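Long-range contacts in proline dehydrogenase (Bradyrhizobium japonicum USDA 110, PDB 3HAZ), which probably oxidises proline to glutamate in two steps, using an FAD-dependent proline dehydrogenase and an NAD-dependent aldehyde dehydrogenase carried on one chain: residues 279-287 / 347-358; 312-320 / 361-369. All coordinates share one frame; numbering follows the deposited sequence.

Contact 1: 279-287 / 347-358; sequences VDAEEADRL and YWDTEIKRAQER. With FAD (flavin-adenine dinucleotide), chain C.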
loop_
_atom_site.group_PDB
_atom_site.type_symbol
_atom_site.label_atom_id
_atom_site.label_comp_id
_atom_site.label_asym_id
_atom_site.label_seq_id
_atom_site.Cartn_x
_atom_site.Cartn_y
_atom_site.Cartn_z
ATOM N N VAL A 279 1.587 51.445 23.491
ATOM C CA VAL A 279 2.132 50.286 24.199
ATOM C C VAL A 279 2.014 49.023 23.336
ATOM O O VAL A 279 0.909 48.564 23.026
ATOM C CB VAL A 279 1.424 50.058 25.558
ATOM C CG1 VAL A 279 2.065 48.885 26.316
ATOM C CG2 VAL A 279 1.461 51.339 26.406
ATOM N N ASP A 280 3.156 48.473 22.937
ATOM C CA ASP A 280 3.167 47.293 22.072
ATOM C C ASP A 280 2.531 46.102 22.778
ATOM O O ASP A 280 2.467 46.053 24.014
ATOM C CB ASP A 280 4.600 46.933 21.666
ATOM C CG ASP A 280 5.186 47.894 20.633
ATOM O OD1 ASP A 280 4.429 48.697 20.035
ATOM O OD2 ASP A 280 6.416 47.834 20.411
ATOM N N ALA A 281 2.061 45.142 21.989
ATOM C CA ALA A 281 1.538 43.896 22.530
ATOM C C ALA A 281 2.605 42.819 22.389
ATOM O O ALA A 281 3.247 42.704 21.342
ATOM C CB ALA A 281 0.272 43.495 21.804
ATOM N N GLU A 282 2.800 42.038 23.446
ATOM C CA GLU A 282 3.851 41.025 23.457
ATOM C C GLU A 282 3.258 39.618 23.586
ATOM O O GLU A 282 2.224 39.329 22.983
ATOM C CB GLU A 282 4.878 41.353 24.553
ATOM C CG GLU A 282 5.443 42.777 24.371
ATOM C CD GLU A 282 6.534 43.150 25.358
ATOM O OE1 GLU A 282 7.679 42.669 25.203
ATOM O OE2 GLU A 282 6.254 43.954 26.271
ATOM N N GLU A 283 3.892 38.743 24.362
ATOM C CA GLU A 283 3.429 37.352 24.428
ATOM C C GLU A 283 2.055 37.232 25.079
ATOM O O GLU A 283 1.651 38.083 25.879
ATOM C CB GLU A 283 4.438 36.469 25.169
ATOM C CG GLU A 283 5.830 36.453 24.561
ATOM C CD GLU A 283 6.690 37.635 25.005
ATOM O OE1 GLU A 283 6.173 38.561 25.664
ATOM O OE2 GLU A 283 7.894 37.636 24.694
ATOM N N ALA A 284 1.352 36.157 24.750
ATOM C CA ALA A 284 0.006 35.929 25.261
ATOM C C ALA A 284 -0.045 35.836 26.782
ATOM O O ALA A 284 -1.034 36.244 27.393
ATOM C CB ALA A 284 -0.605 34.676 24.628
ATOM N N ASP A 285 1.006 35.298 27.397
ATOM C CA ASP A 285 0.994 35.140 28.846
ATOM C C ASP A 285 1.194 36.472 29.571
ATOM O O ASP A 285 1.061 36.548 30.791
ATOM C CB ASP A 285 1.978 34.057 29.333
ATOM C CG ASP A 285 3.436 34.419 29.097
ATOM O OD1 ASP A 285 3.721 35.532 28.612
ATOM O OD2 ASP A 285 4.302 33.570 29.401
ATOM N N ARG A 286 1.485 37.520 28.809
ATOM C CA ARG A 286 1.613 38.862 29.374
ATOM C C ARG A 286 0.412 39.764 29.063
ATOM O O ARG A 286 0.369 40.913 29.503
ATOM C CB ARG A 286 2.909 39.522 28.879
ATOM C CG ARG A 286 4.182 38.937 29.502
ATOM C CD ARG A 286 5.416 39.378 28.731
ATOM N NE ARG A 286 6.617 39.421 29.567
ATOM C CZ ARG A 286 7.851 39.527 29.085
ATOM N NH1 ARG A 286 8.047 39.585 27.769
ATOM N NH2 ARG A 286 8.893 39.571 29.911
ATOM N N LEU A 287 -0.558 39.253 28.307
ATOM C CA LEU A 287 -1.708 40.069 27.908
ATOM C C LEU A 287 -2.454 40.683 29.103
ATOM O O LEU A 287 -2.643 41.896 29.178
ATOM C CB LEU A 287 -2.685 39.258 27.057
ATOM C CG LEU A 287 -3.921 40.046 26.604
ATOM C CD1 LEU A 287 -3.516 41.342 25.916
ATOM C CD2 LEU A 287 -4.819 39.212 25.706
ATOM N N TYR A 347 4.467 36.836 17.439
ATOM C CA TYR A 347 5.052 35.785 18.277
ATOM C C TYR A 347 4.405 34.413 18.075
ATOM O O TYR A 347 4.423 33.583 18.987
ATOM C CB TYR A 347 4.941 36.163 19.769
ATOM C CG TYR A 347 5.493 37.534 20.124
ATOM C CD1 TYR A 347 4.728 38.684 19.945
ATOM C CD2 TYR A 347 6.776 37.674 20.656
ATOM C CE1 TYR A 347 5.228 39.942 20.275
ATOM C CE2 TYR A 347 7.284 38.923 20.989
ATOM C CZ TYR A 347 6.505 40.049 20.798
ATOM O OH TYR A 347 7.008 41.283 21.117
ATOM N N TRP A 348 3.850 34.165 16.893
ATOM C CA TRP A 348 3.050 32.951 16.679
ATOM C C TRP A 348 3.801 31.669 17.028
ATOM O O TRP A 348 3.320 30.855 17.816
ATOM C CB TRP A 348 2.507 32.888 15.248
ATOM C CG TRP A 348 1.556 31.737 15.004
ATOM C CD1 TRP A 348 0.207 31.726 15.220
ATOM C CD2 TRP A 348 1.888 30.445 14.480
ATOM N NE1 TRP A 348 -0.318 30.501 14.881
ATOM C CE2 TRP A 348 0.693 29.696 14.422
ATOM C CE3 TRP A 348 3.083 29.843 14.067
ATOM C CZ2 TRP A 348 0.654 28.377 13.960
ATOM C CZ3 TRP A 348 3.046 28.537 13.604
ATOM C CH2 TRP A 348 1.837 27.817 13.554
ATOM N N ASP A 349 4.981 31.490 16.450
ATOM C CA ASP A 349 5.759 30.278 16.699
ATOM C C ASP A 349 6.060 30.106 18.184
ATOM O O ASP A 349 6.060 28.996 18.707
ATOM C CB ASP A 349 7.048 30.291 15.879
ATOM C CG ASP A 349 6.799 29.993 14.408
ATOM O OD1 ASP A 349 6.567 28.815 14.068
ATOM O OD2 ASP A 349 6.834 30.932 13.595
ATOM N N THR A 350 6.290 31.217 18.868
ATOM C CA THR A 350 6.552 31.175 20.298
ATOM C C THR A 350 5.329 30.691 21.064
ATOM O O THR A 350 5.447 29.871 21.972
ATOM C CB THR A 350 7.029 32.544 20.815
ATOM O OG1 THR A 350 8.306 32.829 20.238
ATOM C CG2 THR A 350 7.152 32.544 22.331
ATOM N N GLU A 351 4.149 31.181 20.692
ATOM C CA GLU A 351 2.937 30.766 21.389
ATOM C C GLU A 351 2.672 29.272 21.217
ATOM O O GLU A 351 2.231 28.607 22.148
ATOM C CB GLU A 351 1.725 31.579 20.922
ATOM C CG GLU A 351 1.877 33.088 21.080
ATOM C CD GLU A 351 2.111 33.529 22.515
ATOM O OE1 GLU A 351 2.343 34.740 22.728
ATOM O OE2 GLU A 351 2.065 32.675 23.429
ATOM N N ILE A 352 2.948 28.743 20.027
ATOM C CA ILE A 352 2.733 27.323 19.783
ATOM C C ILE A 352 3.673 26.513 20.673
ATOM O O ILE A 352 3.248 25.597 21.368
ATOM C CB ILE A 352 2.965 26.937 18.296
ATOM C CG1 ILE A 352 2.022 27.721 17.379
ATOM C CG2 ILE A 352 2.788 25.422 18.087
ATOM C CD1 ILE A 352 0.569 27.657 17.788
ATOM N N LYS A 353 4.954 26.865 20.648
ATOM C CA LYS A 353 5.954 26.119 21.397
ATOM C C LYS A 353 5.636 26.156 22.883
ATOM O O LYS A 353 5.636 25.122 23.554
ATOM C CB LYS A 353 7.363 26.669 21.132
ATOM C CG LYS A 353 8.487 25.860 21.796
ATOM C CD LYS A 353 9.852 26.302 21.291
ATOM C CE LYS A 353 10.974 25.491 21.933
ATOM N NZ LYS A 353 12.319 25.997 21.513
ATOM N N ARG A 354 5.342 27.350 23.394
ATOM C CA ARG A 354 5.081 27.506 24.818
ATOM C C ARG A 354 3.901 26.664 25.290
ATOM O O ARG A 354 3.966 26.020 26.336
ATOM C CB ARG A 354 4.832 28.974 25.165
ATOM C CG ARG A 354 6.090 29.816 25.250
ATOM C CD ARG A 354 5.724 31.264 25.490
ATOM N NE ARG A 354 6.891 32.095 25.759
ATOM C CZ ARG A 354 6.831 33.265 26.381
ATOM N NH1 ARG A 354 7.941 33.962 26.597
ATOM N NH2 ARG A 354 5.658 33.733 26.791
ATOM N N ALA A 355 2.811 26.699 24.537
ATOM C CA ALA A 355 1.608 25.995 24.950
ATOM C C ALA A 355 1.866 24.484 24.974
ATOM O O ALA A 355 1.361 23.779 25.840
ATOM C CB ALA A 355 0.435 26.345 24.036
ATOM N N GLN A 356 2.670 24.004 24.030
ATOM C CA GLN A 356 3.074 22.599 24.014
ATOM C C GLN A 356 3.963 22.256 25.205
ATOM O O GLN A 356 3.707 21.282 25.904
ATOM C CB GLN A 356 3.774 22.250 22.696
ATOM C CG GLN A 356 2.841 22.373 21.494
ATOM C CD GLN A 356 3.488 21.970 20.193
ATOM O OE1 GLN A 356 4.683 21.688 20.143
ATOM N NE2 GLN A 356 2.694 21.940 19.124
ATOM N N GLU A 357 4.996 23.062 25.439
ATOM C CA GLU A 357 5.890 22.843 26.569
ATOM C C GLU A 357 5.120 22.859 27.884
ATOM O O GLU A 357 5.392 22.071 28.782
ATOM C CB GLU A 357 6.974 23.928 26.613
ATOM C CG GLU A 357 8.010 23.841 25.508
ATOM C CD GLU A 357 8.962 25.035 25.517
ATOM O OE1 GLU A 357 8.545 26.131 25.953
ATOM O OE2 GLU A 357 10.125 24.880 25.089
ATOM N N ARG A 358 4.158 23.771 27.986
ATOM C CA ARG A 358 3.438 24.003 29.236
ATOM C C ARG A 358 2.228 23.093 29.393
ATOM O O ARG A 358 1.500 23.187 30.381
ATOM C CB ARG A 358 3.016 25.470 29.330
ATOM C CG ARG A 358 4.203 26.418 29.547
ATOM C CD ARG A 358 3.864 27.869 29.227
ATOM N NE ARG A 358 5.071 28.694 29.151
ATOM C CZ ARG A 358 5.072 30.025 29.139
ATOM N NH1 ARG A 358 3.927 30.693 29.197
ATOM N NH2 ARG A 358 6.222 30.690 29.068
HETATM P PA FAD C . 0.481 38.619 6.625
HETATM O O1A FAD C . 1.519 37.814 5.653
HETATM O O2A FAD C . -0.823 38.834 6.001
HETATM O O5B FAD C . 0.259 37.748 7.979
HETATM C C5B FAD C . 1.392 37.321 8.678
HETATM C C4B FAD C . 0.980 36.790 10.058
HETATM O O4B FAD C . -0.283 35.937 10.193
HETATM C C3B FAD C . 1.797 36.619 11.189
HETATM O O3B FAD C . 2.701 37.652 11.539
HETATM C C2B FAD C . 0.879 35.999 12.212
HETATM O O2B FAD C . 0.374 36.850 13.224
HETATM C C1B FAD C . -0.144 35.261 11.425
HETATM N N9A FAD C . 0.104 33.863 11.123
HETATM C C8A FAD C . 1.117 33.315 10.341
HETATM N N7A FAD C . 0.922 31.961 10.300
HETATM C C5A FAD C . -0.233 31.672 11.064
HETATM C C6A FAD C . -0.938 30.384 11.388
HETATM N N6A FAD C . -0.434 29.113 10.880
HETATM N N1A FAD C . -2.024 30.390 12.130
HETATM C C2A FAD C . -2.540 31.604 12.624
HETATM N N3A FAD C . -1.861 32.841 12.315
HETATM C C4A FAD C . -0.729 32.832 11.539
HETATM N N1 FAD C . 2.754 42.374 16.506
HETATM C C2 FAD C . 2.661 42.118 17.853
HETATM O O2 FAD C . 2.493 40.823 18.290
HETATM N N3 FAD C . 2.787 43.195 18.795
HETATM C C4 FAD C . 2.996 44.473 18.356
HETATM O O4 FAD C . 3.051 45.531 19.272
HETATM C C4X FAD C . 3.088 44.743 16.948
HETATM N N5 FAD C . 3.307 46.137 16.452
HETATM C C5X FAD C . 3.402 46.383 15.060
HETATM C C6 FAD C . 3.626 47.753 14.576
HETATM C C7 FAD C . 3.715 47.996 13.186
HETATM C C7M FAD C . 3.969 49.414 12.699
HETATM C C8 FAD C . 3.578 46.881 12.221
HETATM C C8M FAD C . 3.675 47.115 10.704
HETATM C C9 FAD C . 3.364 45.573 12.688
HETATM C C9A FAD C . 3.279 45.309 14.136
HETATM N N10 FAD C . 3.057 43.948 14.630
HETATM C C10 FAD C . 2.963 43.706 16.051
HETATM C "C1'" FAD C . 2.745 42.807 13.710
HETATM C "C2'" FAD C . 3.953 41.960 13.234
HETATM O "O2'" FAD C . 5.169 42.658 13.485
HETATM C "C3'" FAD C . 3.761 41.601 11.752
HETATM O "O3'" FAD C . 4.080 42.722 10.935
HETATM C "C4'" FAD C . 2.299 41.131 11.421
HETATM O "O4'" FAD C . 1.726 40.194 12.266
HETATM C "C5'" FAD C . 2.140 40.736 9.928
HETATM O "O5'" FAD C . 0.802 40.843 9.469
HETATM P P FAD C . 0.568 41.216 7.869
HETATM O O1P FAD C . -1.062 41.423 7.581
HETATM O O2P FAD C . 1.348 42.410 7.522
HETATM O O3P FAD C . 1.241 40.004 7.007
HETATM O O HOH W 1 1.304 37.063 21.495
HETATM O O HOH W 2 8.862 41.376 23.005
HETATM O O HOH W 3 2.725 33.327 26.120
HETATM O O HOH W 4 6.518 36.085 28.422
#
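Asp285 meets Arg354 and Arg358 in a salt-bridge network at the outer end of this contact, where the loop after strand 276-279 of the proline dehydrogenase TIM barrel runs beside helix 348-357. Both arginines converge on one oxygen: Asp285 OD2 lies 2.9 Å from Arg354 NH2, and Arg358 NH1, in its own guanidinium plane, reaches it on the anti side of the carboxylate, tilted from that plane. The two extended arginine chains lie alongside, Arg358 NH2 over the rim of a guanidinium face of Arg354, and sharing the anion probably offsets their like charges. Glu520 gives Arg358 a second acidic partner. Carbon packing comes next: Glu283 lays CG over a face of the Arg354 guanidinium, and the bend at chi2 (83°) turns its carboxylate nearly parallel to that group.

Ala284 N donates a hydrogen bond to Glu351 OE1 at 2.7 Å, and a water donates to the same oxygen and to Glu282 O.

Towards the flavin, the peptide between Glu282 and Glu283 covers one face of the Tyr347 ring, whose edge faces FAD O2. Ala281 N donates to FAD O4, and its O accepts from FAD N3 at 2.6 Å. Glu282 OE1, also bonded to Ser241 OG, is joined by one water to Tyr347 OH, 2.6 Å from that water.

Contact 2: 312-320 / 361-369; sequences AIQAYQKRA and DGYPVFTRK. With FAD (flavin-adenine dinucleotide), chain C; SO4 (sulfate ion), chain F.
The FAD pocket of the proline dehydrogenase barrel is built in part by this contact, in which the turns following strand 309-314 meet the loop leading into helix 369-384. A single beta bridge pairs Gln317 with Val365: Phe366 N donates to Tyr316 O, and Lys318 N to Pro364 O, both at 3.0 Å. Val365 CG1 sits over the centre of the Tyr316 ring, 3.7 Å from its centroid, a CH-pi contact. The tyrosine reaches this place with CG between its backbone N and carbonyl carbon (chi1 75°), and its CD2 comes near FAD O2B.

Lys318 runs extended across Phe366, laying CG over one ring face while Ala315 O lies at the ring edge. Its NZ, 2.8 Å from Tyr363 O, approaches in the carbonyl plane; Asp18 and Pro16 O also take bonds from this ammonium. A methionine in its place would probably leave Tyr363 O and the Asp18 carboxylate without their charged donor.

Gln317 NE2 donates to Gln314 OE1 from above the carbonyl plane, consistent with holding the amide so that Gln314 NE2 meets FAD O2 almost straight (2.6 Å, 173°). At the adenine end Thr367 O accepts from FAD N6A, and Lys369 NZ reaches the phosphate oxygen FAD O2A at 2.9 Å.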
loop_
_atom_site.group_PDB
_atom_site.type_symbol
_atom_site.label_atom_id
_atom_site.label_comp_id
_atom_site.label_asym_id
_atom_site.label_seq_id
_atom_site.Cartn_x
_atom_site.Cartn_y
_atom_site.Cartn_z
ATOM N N ALA A 312 -1.425 48.315 21.240
ATOM C CA ALA A 312 -1.613 47.371 20.144
ATOM C C ALA A 312 -2.442 46.188 20.637
ATOM O O ALA A 312 -2.348 45.799 21.806
ATOM C CB ALA A 312 -0.269 46.894 19.612
ATOM N N ILE A 313 -3.251 45.632 19.738
ATOM C CA ILE A 313 -4.049 44.443 20.004
ATOM C C ILE A 313 -3.818 43.433 18.880
ATOM O O ILE A 313 -3.942 43.769 17.697
ATOM C CB ILE A 313 -5.547 44.777 20.089
ATOM C CG1 ILE A 313 -5.805 45.823 21.180
ATOM C CG2 ILE A 313 -6.367 43.518 20.365
ATOM C CD1 ILE A 313 -7.205 46.420 21.123
ATOM N N GLN A 314 -3.477 42.203 19.254
ATOM C CA GLN A 314 -3.118 41.168 18.287
ATOM C C GLN A 314 -4.326 40.312 17.891
ATOM O O GLN A 314 -4.863 39.548 18.699
ATOM C CB GLN A 314 -2.022 40.268 18.861
ATOM C CG GLN A 314 -0.740 40.993 19.267
ATOM C CD GLN A 314 -0.108 40.380 20.512
ATOM O OE1 GLN A 314 -0.806 40.057 21.474
ATOM N NE2 GLN A 314 1.213 40.219 20.495
ATOM N N ALA A 315 -4.733 40.431 16.635
ATOM C CA ALA A 315 -5.892 39.711 16.136
ATOM C C ALA A 315 -5.650 38.209 15.999
ATOM O O ALA A 315 -6.596 37.446 15.854
ATOM C CB ALA A 315 -6.361 40.301 14.806
ATOM N N TYR A 316 -4.393 37.773 16.035
ATOM C CA TYR A 316 -4.148 36.337 15.936
ATOM C C TYR A 316 -4.514 35.610 17.229
ATOM O O TYR A 316 -4.524 34.387 17.279
ATOM C CB TYR A 316 -2.734 36.000 15.424
ATOM C CG TYR A 316 -1.561 36.163 16.384
ATOM C CD1 TYR A 316 -1.695 36.811 17.613
ATOM C CD2 TYR A 316 -0.296 35.695 16.024
ATOM C CE1 TYR A 316 -0.592 36.960 18.472
ATOM C CE2 TYR A 316 0.803 35.841 16.862
ATOM C CZ TYR A 316 0.653 36.477 18.085
ATOM O OH TYR A 316 1.754 36.616 18.909
ATOM N N GLN A 317 -4.848 36.381 18.262
ATOM C CA GLN A 317 -5.310 35.805 19.527
ATOM C C GLN A 317 -6.825 35.682 19.542
ATOM O O GLN A 317 -7.538 36.588 19.110
ATOM C CB GLN A 317 -4.866 36.655 20.716
ATOM C CG GLN A 317 -3.366 36.719 20.931
ATOM C CD GLN A 317 -3.016 36.943 22.389
ATOM O OE1 GLN A 317 -3.567 36.290 23.277
ATOM N NE2 GLN A 317 -2.086 37.856 22.646
ATOM N N LYS A 318 -7.313 34.559 20.052
ATOM C CA LYS A 318 -8.746 34.350 20.177
ATOM C C LYS A 318 -9.380 35.390 21.103
ATOM O O LYS A 318 -10.555 35.721 20.955
ATOM C CB LYS A 318 -9.025 32.924 20.662
ATOM C CG LYS A 318 -8.310 31.852 19.824
ATOM C CD LYS A 318 -8.478 30.459 20.429
ATOM C CE LYS A 318 -7.802 29.391 19.558
ATOM N NZ LYS A 318 -7.689 28.067 20.263
ATOM N N ARG A 319 -8.592 35.927 22.032
ATOM C CA ARG A 319 -9.092 36.934 22.979
ATOM C C ARG A 319 -9.184 38.344 22.392
ATOM O O ARG A 319 -9.634 39.267 23.066
ATOM C CB ARG A 319 -8.221 36.973 24.241
ATOM C CG ARG A 319 -8.349 35.748 25.144
ATOM C CD ARG A 319 -7.342 35.801 26.288
ATOM N NE ARG A 319 -5.968 35.748 25.796
ATOM C CZ ARG A 319 -4.889 35.887 26.560
ATOM N NH1 ARG A 319 -5.016 36.086 27.867
ATOM N NH2 ARG A 319 -3.680 35.827 26.013
ATOM N N ALA A 320 -8.770 38.509 21.141
ATOM C CA ALA A 320 -8.649 39.848 20.549
ATOM C C ALA A 320 -9.928 40.690 20.647
ATOM O O ALA A 320 -9.885 41.856 21.049
ATOM C CB ALA A 320 -8.178 39.749 19.107
ATOM N N ASP A 361 -4.311 23.473 27.766
ATOM C CA ASP A 361 -5.483 22.810 27.194
ATOM C C ASP A 361 -5.801 23.282 25.772
ATOM O O ASP A 361 -6.792 22.864 25.180
ATOM C CB ASP A 361 -6.706 22.921 28.116
ATOM C CG ASP A 361 -7.244 24.336 28.226
ATOM O OD1 ASP A 361 -6.855 25.201 27.413
ATOM O OD2 ASP A 361 -8.069 24.580 29.133
ATOM N N GLY A 362 -4.946 24.141 25.224
ATOM C CA GLY A 362 -5.127 24.637 23.871
ATOM C C GLY A 362 -4.199 25.805 23.574
ATOM O O GLY A 362 -3.366 26.161 24.411
ATOM N N TYR A 363 -4.350 26.392 22.386
ATOM C CA TYR A 363 -3.531 27.521 21.941
ATOM C C TYR A 363 -4.293 28.844 22.037
ATOM O O TYR A 363 -5.463 28.915 21.663
ATOM C CB TYR A 363 -3.071 27.304 20.496
ATOM C CG TYR A 363 -2.277 26.033 20.305
ATOM C CD1 TYR A 363 -2.852 24.900 19.727
ATOM C CD2 TYR A 363 -0.955 25.955 20.725
ATOM C CE1 TYR A 363 -2.115 23.722 19.562
ATOM C CE2 TYR A 363 -0.217 24.792 20.564
ATOM C CZ TYR A 363 -0.795 23.684 19.986
ATOM O OH TYR A 363 -0.033 22.546 19.835
ATOM N N PRO A 364 -3.627 29.901 22.535
ATOM C CA PRO A 364 -4.267 31.220 22.649
ATOM C C PRO A 364 -4.363 31.923 21.295
ATOM O O PRO A 364 -5.058 32.936 21.162
ATOM C CB PRO A 364 -3.324 31.989 23.580
ATOM C CG PRO A 364 -1.986 31.338 23.398
ATOM C CD PRO A 364 -2.257 29.887 23.085
ATOM N N VAL A 365 -3.656 31.388 20.306
ATOM C CA VAL A 365 -3.667 31.948 18.964
ATOM C C VAL A 365 -4.338 30.968 18.022
ATOM O O VAL A 365 -4.383 29.771 18.301
ATOM C CB VAL A 365 -2.241 32.198 18.435
ATOM C CG1 VAL A 365 -1.600 33.399 19.131
ATOM C CG2 VAL A 365 -1.383 30.941 18.599
ATOM N N PHE A 366 -4.864 31.475 16.911
ATOM C CA PHE A 366 -5.348 30.597 15.853
ATOM C C PHE A 366 -4.157 29.835 15.272
ATOM O O PHE A 366 -3.012 30.283 15.384
ATOM C CB PHE A 366 -6.081 31.403 14.776
ATOM C CG PHE A 366 -7.259 32.191 15.310
ATOM C CD1 PHE A 366 -8.424 31.543 15.707
ATOM C CD2 PHE A 366 -7.195 33.567 15.422
ATOM C CE1 PHE A 366 -9.504 32.263 16.203
ATOM C CE2 PHE A 366 -8.266 34.290 15.924
ATOM C CZ PHE A 366 -9.424 33.638 16.315
ATOM N N THR A 367 -4.419 28.680 14.670
ATOM C CA THR A 367 -3.341 27.875 14.104
ATOM C C THR A 367 -3.409 27.780 12.588
ATOM O O THR A 367 -2.513 27.216 11.960
ATOM C CB THR A 367 -3.287 26.461 14.712
ATOM O OG1 THR A 367 -4.604 25.904 14.763
ATOM C CG2 THR A 367 -2.702 26.509 16.121
ATOM N N ARG A 368 -4.479 28.309 11.999
ATOM C CA ARG A 368 -4.511 28.487 10.551
ATOM C C ARG A 368 -4.437 29.972 10.211
ATOM O O ARG A 368 -5.153 30.787 10.790
ATOM C CB ARG A 368 -5.758 27.848 9.931
ATOM C CG ARG A 368 -5.679 26.329 9.842
ATOM C CD ARG A 368 -6.811 25.753 9.004
ATOM N NE ARG A 368 -6.740 26.188 7.611
ATOM C CZ ARG A 368 -7.589 25.796 6.664
ATOM N NH1 ARG A 368 -8.573 24.956 6.962
ATOM N NH2 ARG A 368 -7.455 26.245 5.423
ATOM N N LYS A 369 -3.574 30.307 9.262
ATOM C CA LYS A 369 -3.309 31.696 8.906
ATOM C C LYS A 369 -4.586 32.414 8.464
ATOM O O LYS A 369 -4.805 33.587 8.803
ATOM C CB LYS A 369 -2.231 31.755 7.816
ATOM C CG LYS A 369 -1.468 33.083 7.719
ATOM C CD LYS A 369 -2.208 34.089 6.851
ATOM C CE LYS A 369 -1.347 35.307 6.555
ATOM N NZ LYS A 369 -1.993 36.209 5.562
HETATM P PA FAD C . 0.481 38.619 6.625
HETATM O O1A FAD C . 1.519 37.814 5.653
HETATM O O2A FAD C . -0.823 38.834 6.001
HETATM O O5B FAD C . 0.259 37.748 7.979
HETATM C C5B FAD C . 1.392 37.321 8.678
HETATM C C4B FAD C . 0.980 36.790 10.058
HETATM O O4B FAD C . -0.283 35.937 10.193
HETATM C C3B FAD C . 1.797 36.619 11.189
HETATM O O3B FAD C . 2.701 37.652 11.539
HETATM C C2B FAD C . 0.879 35.999 12.212
HETATM O O2B FAD C . 0.374 36.850 13.224
HETATM C C1B FAD C . -0.144 35.261 11.425
HETATM N N9A FAD C . 0.104 33.863 11.123
HETATM C C8A FAD C . 1.117 33.315 10.341
HETATM N N7A FAD C . 0.922 31.961 10.300
HETATM C C5A FAD C . -0.233 31.672 11.064
HETATM C C6A FAD C . -0.938 30.384 11.388
HETATM N N6A FAD C . -0.434 29.113 10.880
HETATM N N1A FAD C . -2.024 30.390 12.130
HETATM C C2A FAD C . -2.540 31.604 12.624
HETATM N N3A FAD C . -1.861 32.841 12.315
HETATM C C4A FAD C . -0.729 32.832 11.539
HETATM N N1 FAD C . 2.754 42.374 16.506
HETATM C C2 FAD C . 2.661 42.118 17.853
HETATM O O2 FAD C . 2.493 40.823 18.290
HETATM N N3 FAD C . 2.787 43.195 18.795
HETATM C C4 FAD C . 2.996 44.473 18.356
HETATM O O4 FAD C . 3.051 45.531 19.272
HETATM C C4X FAD C . 3.088 44.743 16.948
HETATM N N5 FAD C . 3.307 46.137 16.452
HETATM C C5X FAD C . 3.402 46.383 15.060
HETATM C C6 FAD C . 3.626 47.753 14.576
HETATM C C7 FAD C . 3.715 47.996 13.186
HETATM C C7M FAD C . 3.969 49.414 12.699
HETATM C C8 FAD C . 3.578 46.881 12.221
HETATM C C8M FAD C . 3.675 47.115 10.704
HETATM C C9 FAD C . 3.364 45.573 12.688
HETATM C C9A FAD C . 3.279 45.309 14.136
HETATM N N10 FAD C . 3.057 43.948 14.630
HETATM C C10 FAD C . 2.963 43.706 16.051
HETATM C "C1'" FAD C . 2.745 42.807 13.710
HETATM C "C2'" FAD C . 3.953 41.960 13.234
HETATM O "O2'" FAD C . 5.169 42.658 13.485
HETATM C "C3'" FAD C . 3.761 41.601 11.752
HETATM O "O3'" FAD C . 4.080 42.722 10.935
HETATM C "C4'" FAD C . 2.299 41.131 11.421
HETATM O "O4'" FAD C . 1.726 40.194 12.266
HETATM C "C5'" FAD C . 2.140 40.736 9.928
HETATM O "O5'" FAD C . 0.802 40.843 9.469
HETATM P P FAD C . 0.568 41.216 7.869
HETATM O O1P FAD C . -1.062 41.423 7.581
HETATM O O2P FAD C . 1.348 42.410 7.522
HETATM O O3P FAD C . 1.241 40.004 7.007
HETATM S S SO4 F . -4.284 28.322 5.531
HETATM O O1 SO4 F . -5.305 27.961 4.547
HETATM O O2 SO4 F . -4.047 27.212 6.454
HETATM O O3 SO4 F . -3.048 28.633 4.821
HETATM O O4 SO4 F . -4.749 29.483 6.277
HETATM O O HOH W 5 -5.844 27.366 17.917
HETATM O O HOH W 6 -6.189 34.137 23.436
#

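In the fold
Both contacts belong to the proline dehydrogenase barrel and flank the same FAD, their centres about 9 Å apart and their segments alternating along the chain. Contact 2 is buried and relies on backbone pairing and CH-pi packing, with few charges, mainly Lys318, Arg319 and the residues at the cofactor and sulfate. Contact 1 is only partly buried; its outer part is held by ionic pairs and waters, and its helix also packs against a second subunit. The two touch directly: Trp348 NE1 of contact 1 lies 2.7 Å from Phe366 O of contact 2, a probable hydrogen bond beside the adenine, and Gln314 NE2 likewise reaches Glu282 O beside the flavin.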